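Local coordinates for L-ribulose 3-epimerase (Mesorhizobium loti, PDB 3VYL), which epimerises ketoses at C3, probably interconverting L-ribulose and L-xylulose most efficiently, and binds manganese in a TIM-barrel fold, at residues I47-A51 with L94-L98; W123-A127 with A165-T170; F226-T230 with A284-A288. One frame throughout, in Å; residues are numbered along the deposited sequence.

Contact 1 of 3, residues I47-A51 with L94-L98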
loop_
_atom_site.group_PDB
_atom_site.type_symbol
_atom_site.label_atom_id
_atom_site.label_comp_id
_atom_site.label_asym_id
_atom_site.label_seq_id
_atom_site.Cartn_x
_atom_site.Cartn_y
_atom_site.Cartn_z
ATOM N N ILE A 47 -15.527 -19.242 -39.341
ATOM C CA ILE A 47 -15.648 -17.917 -38.727
ATOM C C ILE A 47 -17.091 -17.477 -38.418
ATOM O O ILE A 47 -17.383 -17.016 -37.306
ATOM C CB ILE A 47 -14.924 -16.855 -39.589
ATOM C CG1 ILE A 47 -13.410 -17.063 -39.507
ATOM C CG2 ILE A 47 -15.304 -15.437 -39.169
ATOM C CD1 ILE A 47 -12.633 -16.233 -40.504
ATOM N N GLY A 48 -17.981 -17.609 -39.400
ATOM C CA GLY A 48 -19.366 -17.175 -39.253
ATOM C C GLY A 48 -20.099 -18.022 -38.238
ATOM O O GLY A 48 -20.955 -17.527 -37.502
ATOM N N ARG A 49 -19.761 -19.308 -38.209
ATOM C CA ARG A 49 -20.287 -20.227 -37.213
ATOM C C ARG A 49 -19.854 -19.751 -35.827
ATOM O O ARG A 49 -20.676 -19.656 -34.909
ATOM C CB ARG A 49 -19.788 -21.653 -37.493
ATOM C CG ARG A 49 -19.752 -22.578 -36.284
ATOM C CD ARG A 49 -21.104 -23.219 -36.008
ATOM N NE ARG A 49 -21.298 -24.434 -36.801
ATOM C CZ ARG A 49 -20.984 -25.662 -36.390
ATOM N NH1 ARG A 49 -21.198 -26.703 -37.183
ATOM N NH2 ARG A 49 -20.459 -25.854 -35.185
ATOM N N LEU A 50 -18.560 -19.443 -35.697
ATOM C CA LEU A 50 -17.979 -18.950 -34.455
ATOM C C LEU A 50 -18.698 -17.677 -34.006
ATOM O O LEU A 50 -19.193 -17.606 -32.873
ATOM C CB LEU A 50 -16.486 -18.664 -34.650
ATOM C CG LEU A 50 -15.435 -19.008 -33.584
ATOM C CD1 LEU A 50 -14.328 -17.973 -33.674
ATOM C CD2 LEU A 50 -15.967 -19.099 -32.160
ATOM N N ALA A 51 -18.769 -16.690 -34.905
ATOM C CA ALA A 51 -19.452 -15.428 -34.630
ATOM C C ALA A 51 -20.896 -15.626 -34.170
ATOM O O ALA A 51 -21.386 -14.892 -33.302
ATOM C CB ALA A 51 -19.404 -14.521 -35.848
ATOM N N LEU A 94 -10.763 -10.282 -39.740
ATOM C CA LEU A 94 -11.161 -11.307 -38.776
ATOM C C LEU A 94 -12.080 -10.741 -37.674
ATOM O O LEU A 94 -13.156 -11.283 -37.425
ATOM C CB LEU A 94 -9.938 -12.009 -38.177
ATOM C CG LEU A 94 -10.228 -13.108 -37.149
ATOM C CD1 LEU A 94 -10.790 -14.356 -37.815
ATOM C CD2 LEU A 94 -8.975 -13.459 -36.364
ATOM N N THR A 95 -11.654 -9.650 -37.035
ATOM C CA THR A 95 -12.419 -9.005 -35.954
ATOM C C THR A 95 -13.812 -8.620 -36.455
ATOM O O THR A 95 -14.830 -9.011 -35.868
ATOM C CB THR A 95 -11.691 -7.746 -35.414
ATOM O OG1 THR A 95 -10.370 -8.097 -34.982
ATOM C CG2 THR A 95 -12.455 -7.108 -34.251
ATOM N N ARG A 96 -13.826 -7.863 -37.555
ATOM C CA ARG A 96 -15.050 -7.426 -38.224
ATOM C C ARG A 96 -16.017 -8.583 -38.473
ATOM O O ARG A 96 -17.182 -8.501 -38.094
ATOM C CB ARG A 96 -14.704 -6.711 -39.533
ATOM C CG ARG A 96 -15.898 -6.186 -40.318
ATOM C CD ARG A 96 -15.559 -6.108 -41.798
ATOM N NE ARG A 96 -15.256 -7.439 -42.327
ATOM C CZ ARG A 96 -14.371 -7.691 -43.287
ATOM N NH1 ARG A 96 -13.680 -6.704 -43.855
ATOM N NH2 ARG A 96 -14.175 -8.946 -43.673
ATOM N N ASP A 97 -15.526 -9.664 -39.079
ATOM C CA ASP A 97 -16.388 -10.791 -39.439
ATOM C C ASP A 97 -16.863 -11.567 -38.224
ATOM O O ASP A 97 -17.883 -12.261 -38.274
ATOM C CB ASP A 97 -15.698 -11.720 -40.439
ATOM C CG ASP A 97 -15.587 -11.107 -41.830
ATOM O OD1 ASP A 97 -14.876 -11.685 -42.681
ATOM O OD2 ASP A 97 -16.204 -10.047 -42.080
ATOM N N LEU A 98 -16.139 -11.431 -37.123
ATOM C CA LEU A 98 -16.507 -12.131 -35.902
ATOM C C LEU A 98 -17.517 -11.309 -35.083
ATOM O O LEU A 98 -18.154 -11.818 -34.152
ATOM C CB LEU A 98 -15.245 -12.461 -35.107
ATOM C CG LEU A 98 -15.065 -13.839 -34.463
ATOM C CD1 LEU A 98 -15.513 -14.975 -35.368
ATOM C CD2 LEU A 98 -13.602 -14.010 -34.078
#

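Contact 2 of 3, residues W123-A127 with A165-T170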
loop_
_atom_site.group_PDB
_atom_site.type_symbol
_atom_site.label_atom_id
_atom_site.label_comp_id
_atom_site.label_asym_id
_atom_site.label_seq_id
_atom_site.Cartn_x
_atom_site.Cartn_y
_atom_site.Cartn_z
ATOM N N TRP A 123 10.265 4.771 -34.881
ATOM C CA TRP A 123 9.088 5.472 -34.364
ATOM C C TRP A 123 8.211 6.003 -35.473
ATOM O O TRP A 123 7.036 5.633 -35.574
ATOM C CB TRP A 123 9.531 6.606 -33.437
ATOM C CG TRP A 123 8.415 7.291 -32.686
ATOM C CD1 TRP A 123 7.538 8.258 -33.165
ATOM C CD2 TRP A 123 8.035 7.095 -31.281
ATOM N NE1 TRP A 123 6.665 8.654 -32.188
ATOM C CE2 TRP A 123 6.906 7.994 -31.034
ATOM C CE3 TRP A 123 8.495 6.289 -30.243
ATOM C CZ2 TRP A 123 6.289 8.076 -29.792
ATOM C CZ3 TRP A 123 7.861 6.375 -28.998
ATOM C CH2 TRP A 123 6.783 7.245 -28.782
ATOM N N ASN A 124 8.785 6.861 -36.325
ATOM C CA ASN A 124 8.037 7.503 -37.415
ATOM C C ASN A 124 7.416 6.503 -38.413
ATOM O O ASN A 124 6.259 6.669 -38.816
ATOM C CB ASN A 124 8.893 8.567 -38.132
ATOM C CG ASN A 124 9.395 9.675 -37.192
ATOM O OD1 ASN A 124 8.719 10.075 -36.230
ATOM N ND2 ASN A 124 10.593 10.177 -37.478
ATOM N N ARG A 125 8.172 5.465 -38.783
ATOM C CA ARG A 125 7.677 4.418 -39.687
ATOM C C ARG A 125 6.403 3.773 -39.151
ATOM O O ARG A 125 5.385 3.701 -39.852
ATOM C CB ARG A 125 8.733 3.329 -39.922
ATOM C CG ARG A 125 9.885 3.713 -40.835
ATOM C CD ARG A 125 10.681 2.487 -41.280
ATOM N NE ARG A 125 11.586 1.976 -40.244
ATOM C CZ ARG A 125 12.826 2.411 -40.027
ATOM N NH1 ARG A 125 13.337 3.383 -40.754
ATOM N NH2 ARG A 125 13.554 1.876 -39.061
ATOM N N SER A 126 6.477 3.312 -37.904
ATOM C CA SER A 126 5.353 2.658 -37.235
ATOM C C SER A 126 4.132 3.577 -37.161
ATOM O O SER A 126 3.006 3.165 -37.470
ATOM C CB SER A 126 5.765 2.191 -35.833
ATOM O OG SER A 126 4.785 1.322 -35.287
ATOM N N ALA A 127 4.373 4.822 -36.756
ATOM C CA ALA A 127 3.344 5.853 -36.729
ATOM C C ALA A 127 2.720 6.028 -38.118
ATOM O O ALA A 127 1.499 5.889 -38.283
ATOM C CB ALA A 127 3.924 7.164 -36.216
ATOM N N ALA A 165 2.121 10.193 -26.876
ATOM C CA ALA A 165 2.971 10.879 -27.843
ATOM C C ALA A 165 2.929 10.190 -29.193
ATOM O O ALA A 165 2.768 10.840 -30.232
ATOM C CB ALA A 165 4.407 10.936 -27.345
ATOM N N PHE A 166 3.084 8.869 -29.173
ATOM C CA PHE A 166 3.041 8.088 -30.397
ATOM C C PHE A 166 1.721 8.310 -31.138
ATOM O O PHE A 166 1.735 8.619 -32.324
ATOM C CB PHE A 166 3.263 6.607 -30.105
ATOM C CG PHE A 166 3.322 5.756 -31.332
ATOM C CD1 PHE A 166 4.522 5.594 -32.025
ATOM C CD2 PHE A 166 2.182 5.118 -31.803
ATOM C CE1 PHE A 166 4.585 4.801 -33.159
ATOM C CE2 PHE A 166 2.241 4.324 -32.933
ATOM C CZ PHE A 166 3.444 4.170 -33.610
ATOM N N ILE A 167 0.600 8.156 -30.433
ATOM C CA ILE A 167 -0.720 8.397 -31.001
ATOM C C ILE A 167 -0.803 9.803 -31.594
ATOM O O ILE A 167 -1.242 9.983 -32.738
ATOM C CB ILE A 167 -1.831 8.200 -29.958
ATOM C CG1 ILE A 167 -1.968 6.712 -29.617
ATOM C CG2 ILE A 167 -3.144 8.766 -30.481
ATOM C CD1 ILE A 167 -3.033 6.396 -28.590
ATOM N N GLU A 168 -0.348 10.783 -30.815
ATOM C CA GLU A 168 -0.255 12.169 -31.244
ATOM C C GLU A 168 0.386 12.248 -32.627
ATOM O O GLU A 168 -0.150 12.898 -33.519
ATOM C CB GLU A 168 0.580 12.947 -30.230
ATOM C CG GLU A 168 0.150 14.375 -29.964
ATOM C CD GLU A 168 0.833 14.949 -28.728
ATOM O OE1 GLU A 168 1.268 16.127 -28.772
ATOM O OE2 GLU A 168 0.946 14.217 -27.713
ATOM N N ASP A 169 1.515 11.560 -32.802
ATOM C CA ASP A 169 2.262 11.544 -34.066
ATOM C C ASP A 169 1.539 10.871 -35.235
ATOM O O ASP A 169 1.824 11.187 -36.393
ATOM C CB ASP A 169 3.640 10.903 -33.871
ATOM C CG ASP A 169 4.550 11.738 -32.994
ATOM O OD1 ASP A 169 4.136 12.841 -32.583
ATOM O OD2 ASP A 169 5.682 11.295 -32.710
ATOM N N THR A 170 0.619 9.950 -34.942
ATOM C CA THR A 170 -0.110 9.240 -36.004
ATOM C C THR A 170 -1.201 10.113 -36.625
ATOM O O THR A 170 -1.676 9.840 -37.730
ATOM C CB THR A 170 -0.745 7.917 -35.520
ATOM O OG1 THR A 170 -1.781 8.188 -34.563
ATOM C CG2 THR A 170 0.309 6.994 -34.919
#

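Contact 3 of 3, residues F226-T230 with A284-A288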
loop_
_atom_site.group_PDB
_atom_site.type_symbol
_atom_site.label_atom_id
_atom_site.label_comp_id
_atom_site.label_asym_id
_atom_site.label_seq_id
_atom_site.Cartn_x
_atom_site.Cartn_y
_atom_site.Cartn_z
ATOM N N PHE A 226 -8.289 0.242 -9.759
ATOM C CA PHE A 226 -9.736 0.386 -9.893
ATOM C C PHE A 226 -10.183 1.813 -9.551
ATOM O O PHE A 226 -11.082 2.359 -10.210
ATOM C CB PHE A 226 -10.474 -0.663 -9.056
ATOM C CG PHE A 226 -10.154 -2.090 -9.446
ATOM C CD1 PHE A 226 -10.012 -2.456 -10.785
ATOM C CD2 PHE A 226 -10.025 -3.076 -8.477
ATOM C CE1 PHE A 226 -9.733 -3.773 -11.138
ATOM C CE2 PHE A 226 -9.753 -4.392 -8.819
ATOM C CZ PHE A 226 -9.605 -4.744 -10.151
ATOM N N ASP A 227 -9.528 2.411 -8.547
ATOM C CA ASP A 227 -9.721 3.822 -8.180
ATOM C C ASP A 227 -9.366 4.782 -9.311
ATOM O O ASP A 227 -10.081 5.758 -9.533
ATOM C CB ASP A 227 -8.877 4.198 -6.956
ATOM C CG ASP A 227 -9.453 3.696 -5.658
ATOM O OD1 ASP A 227 -8.790 3.901 -4.633
ATOM O OD2 ASP A 227 -10.548 3.100 -5.631
ATOM N N ALA A 228 -8.260 4.527 -10.009
ATOM C CA ALA A 228 -7.855 5.382 -11.134
ATOM C C ALA A 228 -8.835 5.291 -12.319
ATOM O O ALA A 228 -9.294 6.321 -12.812
ATOM C CB ALA A 228 -6.435 5.072 -11.575
ATOM N N LEU A 229 -9.171 4.068 -12.753
ATOM C CA LEU A 229 -10.189 3.852 -13.799
ATOM C C LEU A 229 -11.481 4.557 -13.443
ATOM O O LEU A 229 -12.085 5.216 -14.295
ATOM C CB LEU A 229 -10.476 2.355 -14.027
ATOM C CG LEU A 229 -9.306 1.512 -14.533
ATOM C CD1 LEU A 229 -9.642 0.045 -14.521
ATOM C CD2 LEU A 229 -8.849 1.945 -15.913
ATOM N N THR A 230 -11.888 4.427 -12.178
ATOM C CA THR A 230 -13.117 5.047 -11.690
ATOM C C THR A 230 -12.991 6.573 -11.638
ATOM O O THR A 230 -13.941 7.283 -11.961
ATOM C CB THR A 230 -13.501 4.504 -10.309
ATOM O OG1 THR A 230 -13.641 3.075 -10.378
ATOM C CG2 THR A 230 -14.795 5.148 -9.787
ATOM N N ALA A 284 -14.550 0.330 -5.521
ATOM C CA ALA A 284 -14.060 1.608 -6.015
ATOM C C ALA A 284 -15.210 2.564 -6.362
ATOM O O ALA A 284 -15.029 3.785 -6.347
ATOM C CB ALA A 284 -13.142 1.409 -7.208
ATOM N N ARG A 285 -16.383 2.009 -6.669
ATOM C CA ARG A 285 -17.556 2.800 -7.051
ATOM C C ARG A 285 -18.157 3.390 -5.784
ATOM O O ARG A 285 -18.344 4.598 -5.685
ATOM C CB ARG A 285 -18.583 1.932 -7.788
ATOM C CG ARG A 285 -19.548 2.673 -8.708
ATOM C CD ARG A 285 -18.877 3.081 -10.023
ATOM N NE ARG A 285 -18.344 1.938 -10.771
ATOM C CZ ARG A 285 -18.815 1.498 -11.939
ATOM N NH1 ARG A 285 -19.837 2.110 -12.533
ATOM N NH2 ARG A 285 -18.250 0.445 -12.525
ATOM N N ARG A 286 -18.447 2.512 -4.825
ATOM C CA ARG A 286 -18.791 2.871 -3.461
ATOM C C ARG A 286 -17.921 4.008 -2.894
ATOM O O ARG A 286 -18.449 4.984 -2.367
ATOM C CB ARG A 286 -18.625 1.643 -2.576
ATOM C CG ARG A 286 -19.897 1.030 -2.038
ATOM C CD ARG A 286 -20.599 0.134 -3.032
ATOM N NE ARG A 286 -22.035 0.181 -2.761
ATOM C CZ ARG A 286 -22.737 -0.803 -2.216
ATOM N NH1 ARG A 286 -22.156 -1.947 -1.901
ATOM N NH2 ARG A 286 -24.027 -0.647 -1.999
ATOM N N LYS A 287 -16.597 3.898 -3.012
ATOM C CA LYS A 287 -15.712 4.838 -2.317
ATOM C C LYS A 287 -15.598 6.210 -2.976
ATOM O O LYS A 287 -15.586 7.221 -2.280
ATOM C CB LYS A 287 -14.338 4.229 -2.027
ATOM C CG LYS A 287 -13.177 4.773 -2.838
ATOM C CD LYS A 287 -11.867 4.739 -2.061
ATOM C CE LYS A 287 -11.375 3.317 -1.808
ATOM N NZ LYS A 287 -9.897 3.138 -1.974
ATOM N N ALA A 288 -15.542 6.249 -4.305
ATOM C CA ALA A 288 -15.448 7.518 -5.034
ATOM C C ALA A 288 -16.689 8.387 -4.825
ATOM O O ALA A 288 -16.634 9.612 -4.976
ATOM C CB ALA A 288 -15.208 7.268 -6.513
HETATM O O HOH W 1 -12.658 5.026 -5.949
#

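Contact 1 of 3, residues I47-A51 with L94-L98
Leu-98 reaches helix 47-57 mainly with CD1, which touches three residues there. Leu-50 CD1 is its closest side-chain neighbour, with 3.6 Å between it and Leu-98 CD1. Ile-47 adds its short branch: CG2 lies 3.8 Å from Leu-98 CD1, and the two side chains meet at about a right angle. Ala-51 is the third. Its small CB allows the backbones to come close, with Ala-51 CA 4.6 Å from Leu-98 CA. This is the tight part. Its side-chain contacts are apolar, but Ala-51 CB also packs on a carbonyl oxygen, 3.4 Å from Leu-98 O. No hydrogen bond links the two segments.

The long branch of Ile-47 works separately. With CG1 beside the backbone N (chi1 -70°), CD1 extends to Leu-94 CD1, 3.8 Å away, one turn back along the partner helix. Ile-47 therefore straddles Leu-94 and Leu-98 with different branches.

The solvent side is looser. There Asp-97 offers only CB, 3.9 Å from Ile-47 CG2. Its carboxylate turns to exposed Arg-96 of its own helix. Arg-96 NE is 2.8 Å from Asp-97 OD2, and NH2 reaches both oxygens. The grip is side-on. The oxygens lie in the guanidinium plane, but Arg-96 meets OD2 from above the carboxylate plane.

The segment axes approach to 9.4 Å and cross at -53°. Helices 47-57 and 78-98 flank strand 60-66 in the chain and pack as neighbours outside the barrel. Leu-98 also touches Ile-63 of that strand, while Leu-50 meets Leu-24 of helix 17-30.

Contact 2 of 3, residues W123-A127 with A165-T170
Asp-169 OD2 is gripped by two groups: the indole N-H of Trp-123 and the ammonium of Lys-296 of the second subunit. Trp-123 NE1 donates to Asp-169 OD2 over 2.9 Å, with a bent N-H...O angle of 141°. The indole reaches the anti side of the oxygen, somewhat out of the carboxylate plane. The acceptor is likewise tilted from the ring plane. Lys-296 forms a salt bridge with the same oxygen, so the charge of Asp-169 is probably balanced across the subunit boundary.

The indole also carries the aromatic part of the contact. Phe-166 turns its edge to one face of the Trp-123 ring in a T-shaped pair. The Phe-166 ring centroid is 5.1 Å from that of the five-membered ring, and the planes stand at 74°. Phe-166 CD1 is the atom over the face, 3.5 Å from Trp-123 CE2 and offset toward the rim. On the six-membered ring, Trp-123 CZ2 lies against Phe-166 CB. Phe-166 CG is anti to its backbone N (chi1 -176°), which carries CZ past the indole to the backbone of Ala-127 and to Ser-126. Phe-166 CZ is 3.6 Å from Ser-126 OG, whose hydrogen-bond partner is Ser-108 O.

Ala-127 closes the other end. Its CB lies 3.8 Å from Thr-170 CG2 and 3.9 Å from Phe-166 CE1.

Helices 120-139 and 160-170 flank strand 143-147 in the chain and pack as neighbours on the outside of the TIM barrel. Leu-157 touches both Trp-123 and Phe-166, while Thr-170 packs on Ile-175 of strand 175-180.

Contact 3 of 3, residues F226-T230 with A284-A288
Asp-227 holds its carboxylate beside the backbone N (chi1 -77°), and Lys-287 bends its chain at chi2, chi3 and chi4 to come to it. The two side chains cross at about a right angle. Lys-287 NZ makes a salt bridge to Asp-227 OD1 at 3.0 Å, on the syn lone pair, the side of the other oxygen. Asp-227 OD2 is occupied differently. A water donates to it at 2.9 Å and to Ala-284 O at 2.7 Å, so the water ties the carboxylate to the partner backbone.

Ala-284 CB sits at the middle of the contact, against Phe-226 CB and the oxygens of Asp-227 and Thr-230. Thr-230 keeps OG1 beside its own backbone N (chi1 -57°). From there it bonds back to Phe-226 O at 2.7 Å, while Thr-230 N reaches that oxygen from the opposite face of its plane. This leaves CG2 directed to the partner helix, 3.9 Å from Ala-288 CB.

The phenyl ring of Phe-226 turns from segment 284-288 to an earlier part of the same helix, packing on Phe-276 and Leu-281. The pair joins helix 222-231 to the long C-terminal helix 266-292 outside the TIM barrel.

The chemistry is thus split between close packing round one methyl and a charged flank. Asp-190 of the second subunit makes a long, weak ion pair with Lys-287. The ammonium therefore has its main partner in Asp-227, with probably a minor pull from the second subunit.

Overall arrangement
The contacts come in series along the chain, 1 then 2 then 3. Contacts 1 and 2 join helices on either side of strands 60-66 and 143-147 in the chain. In contact 3 strand 238-240 and the short helix 250-255 come between the two helices. Centres are about 30 Å apart for contacts 1 and 2, about 32 Å for 2 and 3, and about 35 Å for 1 and 3. None touches another. Contact 1 meets no other chain, whereas contacts 2 and 3 both touch the second subunit of the tetramer, and contact 3 also the third. The helices pack round the barrel strands, which carry the manganese ligands Glu-147, Asp-180 and His-206, with Glu-241 just after strand 238-240.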